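Local atomic coordinates of DUF3501 family protein (Burkholderia pseudomallei K96243, PDB entry 3FJV), a protein that is of unknown function, belongs to the DUF3501 family, and pairs with a second copy, each chain combining helices with an antiparallel sheet. Residues 4-9 against 72-77; 13-18 against 58-63; 42-45 against 49-52; 62-65 against 69-72. One frame throughout, in Å; residues are numbered along the deposited sequence.

Interaction 1 (4-9 against 72-77)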
loop_
_atom_site.group_PDB
_atom_site.type_symbol
_atom_site.label_atom_id
_atom_site.label_comp_id
_atom_site.label_asym_id
_atom_site.label_seq_id
_atom_site.Cartn_x
_atom_site.Cartn_y
_atom_site.Cartn_z
ATOM N N LEU A 4 -7.115 1.073 24.431
ATOM C CA LEU A 4 -6.286 2.246 24.661
ATOM C C LEU A 4 -7.172 3.438 24.449
ATOM O O LEU A 4 -8.052 3.397 23.584
ATOM C CB LEU A 4 -5.126 2.316 23.664
ATOM C CG LEU A 4 -3.953 1.353 23.757
ATOM C CD1 LEU A 4 -3.021 1.620 22.592
ATOM C CD2 LEU A 4 -3.233 1.469 25.122
ATOM N N THR A 5 -6.911 4.493 25.203
ATOM C CA THR A 5 -7.636 5.752 25.135
ATOM C C THR A 5 -6.621 6.876 24.977
ATOM O O THR A 5 -5.407 6.634 25.101
ATOM C CB THR A 5 -8.407 5.967 26.459
ATOM O OG1 THR A 5 -7.494 6.429 27.452
ATOM C CG2 THR A 5 -9.040 4.647 26.934
ATOM N N ARG A 6 -7.076 8.105 24.748
ATOM C CA ARG A 6 -6.141 9.239 24.629
ATOM C C ARG A 6 -5.251 9.369 25.874
ATOM O O ARG A 6 -4.102 9.777 25.780
ATOM C CB ARG A 6 -6.877 10.565 24.336
ATOM C CG ARG A 6 -7.456 10.657 22.923
ATOM C CD ARG A 6 -7.830 12.091 22.568
ATOM N NE ARG A 6 -8.836 12.655 23.477
ATOM C CZ ARG A 6 -10.148 12.435 23.400
ATOM N NH1 ARG A 6 -10.671 11.647 22.453
ATOM N NH2 ARG A 6 -10.952 13.011 24.288
ATOM N N ASP A 7 -5.779 9.008 27.040
ATOM C CA ASP A 7 -4.995 9.036 28.294
ATOM C C ASP A 7 -3.965 7.921 28.437
ATOM O O ASP A 7 -3.122 7.958 29.334
ATOM C CB ASP A 7 -5.943 8.958 29.475
ATOM C CG ASP A 7 -6.904 10.102 29.495
ATOM O OD1 ASP A 7 -6.534 11.215 28.998
ATOM O OD2 ASP A 7 -8.028 9.875 29.994
ATOM N N SER A 8 -4.033 6.936 27.567
ATOM C CA SER A 8 -3.025 5.884 27.547
ATOM C C SER A 8 -1.749 6.304 26.813
ATOM O O SER A 8 -0.754 5.583 26.857
ATOM C CB SER A 8 -3.591 4.640 26.850
ATOM O OG SER A 8 -4.895 4.372 27.309
ATOM N N LEU A 9 -1.798 7.439 26.112
ATOM C CA LEU A 9 -0.718 7.887 25.256
ATOM C C LEU A 9 0.091 9.011 25.874
ATOM O O LEU A 9 -0.414 9.835 26.613
ATOM C CB LEU A 9 -1.308 8.407 23.950
ATOM C CG LEU A 9 -2.203 7.474 23.155
ATOM C CD1 LEU A 9 -2.712 8.181 21.882
ATOM C CD2 LEU A 9 -1.433 6.185 22.813
ATOM N N ALA A 72 -8.456 9.918 16.009
ATOM C CA ALA A 72 -8.523 9.313 14.686
ATOM C C ALA A 72 -7.411 8.259 14.509
ATOM O O ALA A 72 -7.625 7.257 13.841
ATOM C CB ALA A 72 -8.452 10.396 13.589
ATOM N N GLU A 73 -6.229 8.483 15.097
ATOM C CA GLU A 73 -5.205 7.443 15.016
ATOM C C GLU A 73 -5.530 6.266 15.913
ATOM O O GLU A 73 -5.338 5.128 15.515
ATOM C CB GLU A 73 -3.809 7.974 15.351
ATOM C CG GLU A 73 -3.318 9.145 14.507
ATOM C CD GLU A 73 -3.395 8.878 13.005
ATOM O OE1 GLU A 73 -3.397 7.691 12.561
ATOM O OE2 GLU A 73 -3.459 9.876 12.263
ATOM N N LEU A 74 -6.022 6.512 17.134
ATOM C CA LEU A 74 -6.496 5.404 17.998
ATOM C C LEU A 74 -7.519 4.529 17.257
ATOM O O LEU A 74 -7.481 3.266 17.276
ATOM C CB LEU A 74 -7.109 5.991 19.286
ATOM C CG LEU A 74 -6.146 6.362 20.433
ATOM C CD1 LEU A 74 -6.849 7.278 21.424
ATOM C CD2 LEU A 74 -5.582 5.123 21.178
ATOM N N ASP A 75 -8.452 5.186 16.567
ATOM C CA ASP A 75 -9.538 4.453 15.918
ATOM C C ASP A 75 -9.004 3.744 14.691
ATOM O O ASP A 75 -9.438 2.658 14.370
ATOM C CB ASP A 75 -10.654 5.393 15.482
ATOM C CG ASP A 75 -11.410 6.019 16.640
ATOM O OD1 ASP A 75 -11.265 5.569 17.775
ATOM O OD2 ASP A 75 -12.171 6.986 16.404
ATOM N N ALA A 76 -8.005 4.327 14.010
ATOM C CA ALA A 76 -7.427 3.680 12.837
ATOM C C ALA A 76 -6.690 2.371 13.174
ATOM O O ALA A 76 -6.656 1.413 12.342
ATOM C CB ALA A 76 -6.477 4.617 12.101
ATOM N N TYR A 77 -6.056 2.352 14.344
ATOM C CA TYR A 77 -5.320 1.189 14.824
ATOM C C TYR A 77 -6.123 0.181 15.671
ATOM O O TYR A 77 -5.609 -0.894 15.975
ATOM C CB TYR A 77 -4.039 1.623 15.575
ATOM C CG TYR A 77 -2.923 2.120 14.639
ATOM C CD1 TYR A 77 -2.023 1.233 14.071
ATOM C CD2 TYR A 77 -2.781 3.475 14.331
ATOM C CE1 TYR A 77 -0.998 1.679 13.243
ATOM C CE2 TYR A 77 -1.790 3.919 13.533
ATOM C CZ TYR A 77 -0.870 3.016 12.990
ATOM O OH TYR A 77 0.129 3.431 12.141
#

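Interaction 2 (13-18 against 58-63)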
loop_
_atom_site.group_PDB
_atom_site.type_symbol
_atom_site.label_atom_id
_atom_site.label_comp_id
_atom_site.label_asym_id
_atom_site.label_seq_id
_atom_site.Cartn_x
_atom_site.Cartn_y
_atom_site.Cartn_z
ATOM N N GLU A 13 5.740 15.663 23.282
ATOM C CA GLU A 13 6.916 16.033 24.026
ATOM C C GLU A 13 7.479 14.889 24.863
ATOM O O GLU A 13 8.700 14.679 24.898
ATOM C CB GLU A 13 6.566 17.232 24.946
ATOM C CG GLU A 13 7.628 17.559 25.961
ATOM C CD GLU A 13 7.273 18.729 26.857
ATOM O OE1 GLU A 13 6.193 19.342 26.695
ATOM O OE2 GLU A 13 8.106 19.010 27.735
ATOM N N ALA A 14 6.595 14.202 25.586
ATOM C CA ALA A 14 7.006 13.118 26.454
ATOM C C ALA A 14 7.493 11.936 25.595
ATOM O O ALA A 14 8.508 11.318 25.928
ATOM C CB ALA A 14 5.869 12.698 27.397
ATOM N N TYR A 15 6.812 11.628 24.484
ATOM C CA TYR A 15 7.312 10.522 23.622
ATOM C C TYR A 15 8.678 10.806 23.011
ATOM O O TYR A 15 9.548 9.927 22.971
ATOM C CB TYR A 15 6.298 10.106 22.528
ATOM C CG TYR A 15 6.779 8.930 21.731
ATOM C CD1 TYR A 15 6.810 7.655 22.303
ATOM C CD2 TYR A 15 7.217 9.062 20.426
ATOM C CE1 TYR A 15 7.262 6.575 21.608
ATOM C CE2 TYR A 15 7.685 7.962 19.712
ATOM C CZ TYR A 15 7.701 6.722 20.318
ATOM O OH TYR A 15 8.142 5.617 19.621
ATOM N N ALA A 16 8.890 12.038 22.532
ATOM C CA ALA A 16 10.138 12.361 21.879
ATOM C C ALA A 16 11.285 12.160 22.836
ATOM O O ALA A 16 12.329 11.723 22.416
ATOM C CB ALA A 16 10.154 13.857 21.287
ATOM N N LYS A 17 11.067 12.462 24.117
ATOM C CA LYS A 17 12.082 12.238 25.155
ATOM C C LYS A 17 12.427 10.758 25.336
ATOM O O LYS A 17 13.571 10.446 25.652
ATOM C CB LYS A 17 11.670 12.872 26.497
ATOM C CG LYS A 17 11.819 14.409 26.500
ATOM C CD LYS A 17 11.186 15.079 27.728
ATOM C CE LYS A 17 11.724 16.497 27.977
ATOM N NZ LYS A 17 11.219 17.571 27.079
ATOM N N VAL A 18 11.492 9.836 25.084
ATOM C CA VAL A 18 11.817 8.409 25.264
ATOM C C VAL A 18 11.903 7.607 23.937
ATOM O O VAL A 18 12.013 6.391 23.953
ATOM C CB VAL A 18 10.827 7.707 26.262
ATOM C CG1 VAL A 18 10.969 8.284 27.699
ATOM C CG2 VAL A 18 9.351 7.737 25.778
HETATM N N MSE A 58 3.192 7.246 14.747
HETATM C CA MSE A 58 2.387 8.019 13.831
HETATM C C MSE A 58 2.212 9.470 14.281
HETATM O O MSE A 58 2.419 10.397 13.494
HETATM C CB MSE A 58 0.996 7.400 13.652
HETATM C CG MSE A 58 0.070 8.160 12.608
HETATM SE SE MSE A 58 0.480 7.901 10.773
HETATM C CE MSE A 58 -0.727 6.406 10.360
ATOM N N LEU A 59 1.804 9.639 15.534
ATOM C CA LEU A 59 1.648 10.960 16.117
ATOM C C LEU A 59 2.944 11.767 16.041
ATOM O O LEU A 59 2.913 12.949 15.665
ATOM C CB LEU A 59 1.131 10.879 17.551
ATOM C CG LEU A 59 -0.212 10.162 17.769
ATOM C CD1 LEU A 59 -0.541 10.002 19.270
ATOM C CD2 LEU A 59 -1.359 10.838 17.000
ATOM N N HIS A 60 4.073 11.127 16.332
ATOM C CA HIS A 60 5.375 11.804 16.325
ATOM C C HIS A 60 5.773 12.336 14.919
ATOM O O HIS A 60 6.112 13.537 14.731
ATOM C CB HIS A 60 6.468 10.881 16.845
ATOM C CG HIS A 60 7.856 11.493 16.787
ATOM N ND1 HIS A 60 8.344 12.313 17.774
ATOM C CD2 HIS A 60 8.829 11.429 15.846
ATOM C CE1 HIS A 60 9.561 12.726 17.448
ATOM N NE2 HIS A 60 9.882 12.197 16.286
ATOM N N ILE A 61 5.657 11.452 13.933
ATOM C CA ILE A 61 6.079 11.747 12.582
ATOM C C ILE A 61 5.154 12.790 11.935
ATOM O O ILE A 61 5.643 13.676 11.249
ATOM C CB ILE A 61 6.141 10.454 11.711
ATOM C CG1 ILE A 61 7.349 9.605 12.151
ATOM C CG2 ILE A 61 6.303 10.819 10.252
ATOM C CD1 ILE A 61 7.331 8.079 11.646
ATOM N N GLU A 62 3.846 12.646 12.149
ATOM C CA GLU A 62 2.822 13.531 11.610
ATOM C C GLU A 62 2.631 14.770 12.496
ATOM O O GLU A 62 1.957 15.667 12.081
ATOM C CB GLU A 62 1.483 12.791 11.413
ATOM C CG GLU A 62 1.564 11.602 10.463
ATOM C CD GLU A 62 1.973 12.010 9.073
ATOM O OE1 GLU A 62 1.287 12.869 8.495
ATOM O OE2 GLU A 62 2.986 11.496 8.553
ATOM N N LYS A 63 3.312 14.835 13.645
ATOM C CA LYS A 63 3.159 15.906 14.646
ATOM C C LYS A 63 1.709 16.212 14.980
ATOM O O LYS A 63 1.261 17.363 14.834
ATOM C CB LYS A 63 3.852 17.193 14.181
ATOM C CG LYS A 63 5.360 17.038 13.880
ATOM C CD LYS A 63 5.953 18.381 13.435
ATOM C CE LYS A 63 7.373 18.293 12.935
ATOM N NZ LYS A 63 8.190 17.673 13.953
#

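Interaction 3 (42-45 against 49-52)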
loop_
_atom_site.group_PDB
_atom_site.type_symbol
_atom_site.label_atom_id
_atom_site.label_comp_id
_atom_site.label_asym_id
_atom_site.label_seq_id
_atom_site.Cartn_x
_atom_site.Cartn_y
_atom_site.Cartn_z
ATOM N N ARG A 42 5.657 -11.981 6.414
ATOM C CA ARG A 42 5.993 -11.758 7.833
ATOM C C ARG A 42 4.716 -11.402 8.604
ATOM O O ARG A 42 3.950 -10.582 8.129
ATOM C CB ARG A 42 6.987 -10.594 7.926
ATOM C CG ARG A 42 8.301 -10.795 7.192
ATOM C CD ARG A 42 9.107 -11.951 7.772
ATOM N NE ARG A 42 10.344 -12.235 7.030
ATOM C CZ ARG A 42 10.502 -13.175 6.088
ATOM N NH1 ARG A 42 9.506 -13.981 5.711
ATOM N NH2 ARG A 42 11.689 -13.316 5.513
ATOM N N LEU A 43 4.460 -12.036 9.745
ATOM C CA LEU A 43 3.308 -11.695 10.585
ATOM C C LEU A 43 3.828 -11.150 11.915
ATOM O O LEU A 43 4.733 -11.713 12.505
ATOM C CB LEU A 43 2.449 -12.931 10.960
ATOM C CG LEU A 43 1.349 -13.517 10.090
ATOM C CD1 LEU A 43 0.726 -14.658 10.845
ATOM C CD2 LEU A 43 0.301 -12.484 9.749
ATOM N N LEU A 44 3.233 -10.055 12.376
ATOM C CA LEU A 44 3.463 -9.546 13.714
ATOM C C LEU A 44 2.170 -9.645 14.453
ATOM O O LEU A 44 1.189 -8.968 14.096
ATOM C CB LEU A 44 3.978 -8.114 13.725
ATOM C CG LEU A 44 4.339 -7.567 15.138
ATOM C CD1 LEU A 44 5.624 -8.203 15.644
ATOM C CD2 LEU A 44 4.449 -6.033 15.038
ATOM N N PHE A 45 2.157 -10.487 15.493
ATOM C CA PHE A 45 1.001 -10.563 16.375
ATOM C C PHE A 45 0.975 -9.346 17.281
ATOM O O PHE A 45 1.951 -9.056 17.987
ATOM C CB PHE A 45 0.995 -11.872 17.145
ATOM C CG PHE A 45 0.642 -13.016 16.290
ATOM C CD1 PHE A 45 -0.701 -13.338 16.098
ATOM C CD2 PHE A 45 1.629 -13.717 15.578
ATOM C CE1 PHE A 45 -1.078 -14.409 15.280
ATOM C CE2 PHE A 45 1.297 -14.775 14.746
ATOM C CZ PHE A 45 -0.093 -15.121 14.558
ATOM N N THR A 49 1.785 -3.295 23.645
ATOM C CA THR A 49 3.103 -2.742 23.390
ATOM C C THR A 49 3.303 -2.353 21.907
ATOM O O THR A 49 3.754 -1.261 21.619
ATOM C CB THR A 49 4.166 -3.708 23.855
ATOM O OG1 THR A 49 4.049 -3.922 25.280
ATOM C CG2 THR A 49 5.550 -3.178 23.534
ATOM N N THR A 50 2.996 -3.267 21.008
ATOM C CA THR A 50 3.200 -3.043 19.595
ATOM C C THR A 50 2.265 -1.959 19.069
ATOM O O THR A 50 2.682 -1.161 18.218
ATOM C CB THR A 50 3.059 -4.314 18.716
ATOM O OG1 THR A 50 1.715 -4.819 18.759
ATOM C CG2 THR A 50 4.036 -5.432 19.165
ATOM N N ILE A 51 1.039 -1.916 19.582
ATOM C CA ILE A 51 0.024 -0.966 19.082
ATOM C C ILE A 51 0.305 0.462 19.607
ATOM O O ILE A 51 0.343 1.404 18.834
ATOM C CB ILE A 51 -1.439 -1.442 19.392
ATOM C CG1 ILE A 51 -1.713 -2.790 18.694
ATOM C CG2 ILE A 51 -2.455 -0.368 18.836
ATOM C CD1 ILE A 51 -2.987 -3.530 19.168
ATOM N N ARG A 52 0.540 0.599 20.913
ATOM C CA ARG A 52 0.893 1.878 21.542
ATOM C C ARG A 52 2.095 2.547 20.866
ATOM O O ARG A 52 2.062 3.759 20.587
ATOM C CB ARG A 52 1.126 1.653 23.031
ATOM C CG ARG A 52 1.256 2.841 23.900
ATOM C CD ARG A 52 0.927 2.491 25.351
ATOM N NE ARG A 52 1.168 3.644 26.201
ATOM C CZ ARG A 52 2.342 3.986 26.718
ATOM N NH1 ARG A 52 3.406 3.200 26.570
ATOM N NH2 ARG A 52 2.466 5.109 27.405
#

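Interaction 4 (62-65 against 69-72)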
loop_
_atom_site.group_PDB
_atom_site.type_symbol
_atom_site.label_atom_id
_atom_site.label_comp_id
_atom_site.label_asym_id
_atom_site.label_seq_id
_atom_site.Cartn_x
_atom_site.Cartn_y
_atom_site.Cartn_z
ATOM N N GLU A 62 3.846 12.646 12.149
ATOM C CA GLU A 62 2.822 13.531 11.610
ATOM C C GLU A 62 2.631 14.770 12.496
ATOM O O GLU A 62 1.957 15.667 12.081
ATOM C CB GLU A 62 1.483 12.791 11.413
ATOM C CG GLU A 62 1.564 11.602 10.463
ATOM C CD GLU A 62 1.973 12.010 9.073
ATOM O OE1 GLU A 62 1.287 12.869 8.495
ATOM O OE2 GLU A 62 2.986 11.496 8.553
ATOM N N LYS A 63 3.312 14.835 13.645
ATOM C CA LYS A 63 3.159 15.906 14.646
ATOM C C LYS A 63 1.709 16.212 14.980
ATOM O O LYS A 63 1.261 17.363 14.834
ATOM C CB LYS A 63 3.852 17.193 14.181
ATOM C CG LYS A 63 5.360 17.038 13.880
ATOM C CD LYS A 63 5.953 18.381 13.435
ATOM C CE LYS A 63 7.373 18.293 12.935
ATOM N NZ LYS A 63 8.190 17.673 13.953
ATOM N N ILE A 64 0.995 15.196 15.438
ATOM C CA ILE A 64 -0.436 15.278 15.742
ATOM C C ILE A 64 -0.678 15.397 17.260
ATOM O O ILE A 64 -0.269 14.524 18.025
ATOM C CB ILE A 64 -1.225 14.025 15.179
ATOM C CG1 ILE A 64 -1.068 13.961 13.662
ATOM C CG2 ILE A 64 -2.710 14.050 15.673
ATOM C CD1 ILE A 64 -1.564 12.612 13.077
ATOM N N PHE A 65 -1.312 16.504 17.673
ATOM C CA PHE A 65 -1.584 16.776 19.088
ATOM C C PHE A 65 -2.958 17.342 19.442
ATOM O O PHE A 65 -3.187 17.736 20.571
ATOM C CB PHE A 65 -0.506 17.738 19.644
ATOM C CG PHE A 65 -0.404 19.034 18.925
ATOM C CD1 PHE A 65 0.442 19.171 17.848
ATOM C CD2 PHE A 65 -1.125 20.143 19.347
ATOM C CE1 PHE A 65 0.565 20.400 17.178
ATOM C CE2 PHE A 65 -0.997 21.371 18.690
ATOM C CZ PHE A 65 -0.176 21.499 17.602
ATOM N N GLY A 69 -7.593 14.524 16.114
ATOM C CA GLY A 69 -6.520 13.865 15.367
ATOM C C GLY A 69 -5.884 12.705 16.111
ATOM O O GLY A 69 -5.569 11.667 15.511
ATOM N N ILE A 70 -5.647 12.890 17.402
ATOM C CA ILE A 70 -5.212 11.765 18.245
ATOM C C ILE A 70 -6.262 10.651 18.197
ATOM O O ILE A 70 -5.943 9.499 17.967
ATOM C CB ILE A 70 -4.935 12.187 19.713
ATOM C CG1 ILE A 70 -3.754 13.182 19.754
ATOM C CG2 ILE A 70 -4.676 10.940 20.555
ATOM C CD1 ILE A 70 -3.702 14.107 20.961
ATOM N N GLN A 71 -7.532 10.997 18.396
ATOM C CA GLN A 71 -8.588 9.976 18.427
ATOM C C GLN A 71 -8.668 9.217 17.119
ATOM O O GLN A 71 -8.888 8.003 17.125
ATOM C CB GLN A 71 -9.974 10.572 18.751
ATOM C CG GLN A 71 -11.051 9.508 19.098
ATOM C CD GLN A 71 -10.614 8.611 20.249
ATOM O OE1 GLN A 71 -10.260 9.112 21.305
ATOM N NE2 GLN A 71 -10.662 7.278 20.053
ATOM N N ALA A 72 -8.456 9.918 16.009
ATOM C CA ALA A 72 -8.523 9.313 14.686
ATOM C C ALA A 72 -7.411 8.259 14.509
ATOM O O ALA A 72 -7.625 7.257 13.841
ATOM C CB ALA A 72 -8.452 10.396 13.589
#

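Interaction 1 (4-9 against 72-77)
Leu74 carries its CG beside the backbone N and anti to the carbonyl carbon (chi1 -83°), and with chi2 extended the fork of the side chain projects from helix 67-77 into the loop 4-9. This one leucine makes every contact that segment 72-77 has with the loop. Its two methyls part to different partners. CD1 presses on the peptide between Thr5 and Arg6: Leu74 CD1 lies 3.4 Å from Arg6 N and 3.6 Å from Thr5 C. The same methyl meets the first part of the arginine chain, with Leu74 CD1 3.7 Å from Arg6 CG, and the two side chains cross at about a right angle. The other methyl turns to the start of the loop, where Leu74 CD2 is 3.8 Å from Leu4 CB. Leu9 arrives tip to tip and brings its CD1 to 4.1 Å from Leu74 CG.

The loop folds back on itself beside this leucine. Thr5 N donates to Ser8 OG over 2.9 Å in a nearly straight bond (172°). Ser8 N returns a bond of 2.8 Å to Thr5 O. Together they fix the short 3-10 turn at residues 6-8.

The guanidinium of Arg6 bends back to helix 67-77, with a weak hydrogen bond to Gln71. The loop precedes helix 12-30 and also meets helix 48-62, since Ser8 O accepts from Arg52. Glu73, next to Leu74, touches Met58 and Leu59 of helix 48-62 and forms a salt bridge with Arg107 of the second subunit.

Interaction 2 (13-18 against 58-63)
His60 alone speaks for segment 58-63 in this contact, and it touches helix 12-30 with both the root and the far end of its side chain. The root meets an aromatic ring: His60 CB lies 4.1 Å from Tyr15 CD2. The far end meets a methyl: His60 CE1 lies 4.0 Å from Ala16 CB, which sits at the edge of the imidazole, near its plane. The contact is therefore carried by carbon atoms, although one partner is a histidine and the other a tyrosine. The buried area is small, 107 Å² over both segments, and His60 supplies about half of it.

Both aromatic side chains have CG anti to the backbone N, with chi1 177° in His60 and -176° in Tyr15. Each chain thus leans toward its own carbonyl carbon, and the two cross at about a right angle. Neither ring stacks on the other. Tyr15 instead stacks with His56, one turn before His60, and its OH is hydrogen-bonded to Glu57. That pairing settles the polar end of a largely buried ring. His60 also touches Arg19, farther along helix 12-30.

Helix 48-62 has other neighbours too. Met58 and Leu59 pack on helix 67-77, and Glu62 bonds to His40 of the second subunit. The contact is a small helix-to-helix packing patch, in which the end of helix 48-62 meets the first turns of helix 12-30. It belongs to the helical part of the fold, with its centre about 22 Å from the centre of the chain.

Interaction 3 (42-45 against 49-52)
Phe45 supplies the flat group nearest to this contact. Its side chain leaves the strand on the side away from segment 49-52, and its closest atom, Phe45 CB, is 7.3 Å from Thr50 OG1. The ring packs against Val35, Leu87 and Ala89 on the neighbouring strands. The motif is a tight strand-to-helix connection: strand 41-45 ends, a short turn follows, and helix 48-62 begins.

Leu44 and Thr50 meet tip to tip across the turn. Leu44 CD2 lies 4.2 Å from Thr50 CG2, a loose methyl-to-methyl contact. Leu44 has CG anti to its backbone N (chi1 -176°), and chi2 of 73° turns CD1 to the side and leaves CD2 extended, roughly anti to CA, at the end that meets the helix. Side chains alternate along the strand, so Leu44 faces the helix while Leu43 and Phe45 pack on strand 86-93. Leu44 also touches Lys30 of helix 12-30.

Thr50 splits its two branches between different tasks. The methyl goes to Leu44. The hydroxyl lies between N and the carbonyl carbon (chi1 65°) and is hydrogen-bonded to Glu46 OE1 and to Asp47 N, both in or beside the turn. These bonds hold the first turn of the helix to the residues that lead into it. Phe45 O pairs with Arg33 NE. The same carbonyl comes no closer to segment 49-52 than 4.3 Å, from Phe45 O to Thr50 OG1.

Interaction 4 (62-65 against 69-72)
Ile64 N bonds to Leu59 O, and this bond closes the helix that comes before it. It belongs to a Schellman motif, whose second bond, Lys63 N to His60 O, is weak. Lys63 is the C-prime residue, with a positive phi of 48°. The chain turns there, and the next residue meets helix 67-77.

Ile64 and Ile70 share the contact about equally, and Ile64 works through one branch. With CG1 beside the backbone N (chi1 -60°), its CG2 is anti to that N and comes close to the opposite helix. Ile64 CG2 lies 3.5 Å from Gly69 C and 3.6 Å from Ile70 N, so the methyl rests on the peptide between these two residues. Gly69 has no side chain, and the methyl can come right down on the helix backbone.

Ile70 meets the loop in return. Its side chain starts off to one flank, but its end, extended at CD1, comes nearer to the loop. Ile70 CD1 lies 3.7 Å from both Phe65 C and Phe65 O, so it packs on a carbonyl group and not on the phenyl ring. The phenyl side chain sets off away from the helix, and its nearest approach is Phe65 CB, 5.0 Å from Ile70 CD1. The two isoleucines also touch, with Ile64 CG2 4.3 Å from Ile70 CG1.

The helix start has a support of its own: Gly69 N is hydrogen-bonded to Asp66. The contact thus closes the short link of an alpha-alpha hairpin, between helix 48-62 and helix 67-77, which runs back at a slant. Ile70 continues onto Arg6 and Leu9 of the N-terminal loop, and Ala72 packs on Arg107 of the second subunit.

In the fold
From the N terminus, residues 4-9 open the longest loop, which interaction 1 closes on helix 67-77. Interactions 2 and 3 nest inside it. Interaction 2 begins next, on helix 12-30, and closes at the end of helix 48-62. Interaction 3 lies within that loop as the short turn from strand 41-45 to the start of the same helix. Interaction 4 takes up where interaction 2 ends, sharing Glu62 and Lys63, and joins helix 48-62 to helix 67-77. It meets interaction 1 at Ala72. Interactions 1, 2 and 4 tie the helical part together, and interaction 3 links it to the sheet.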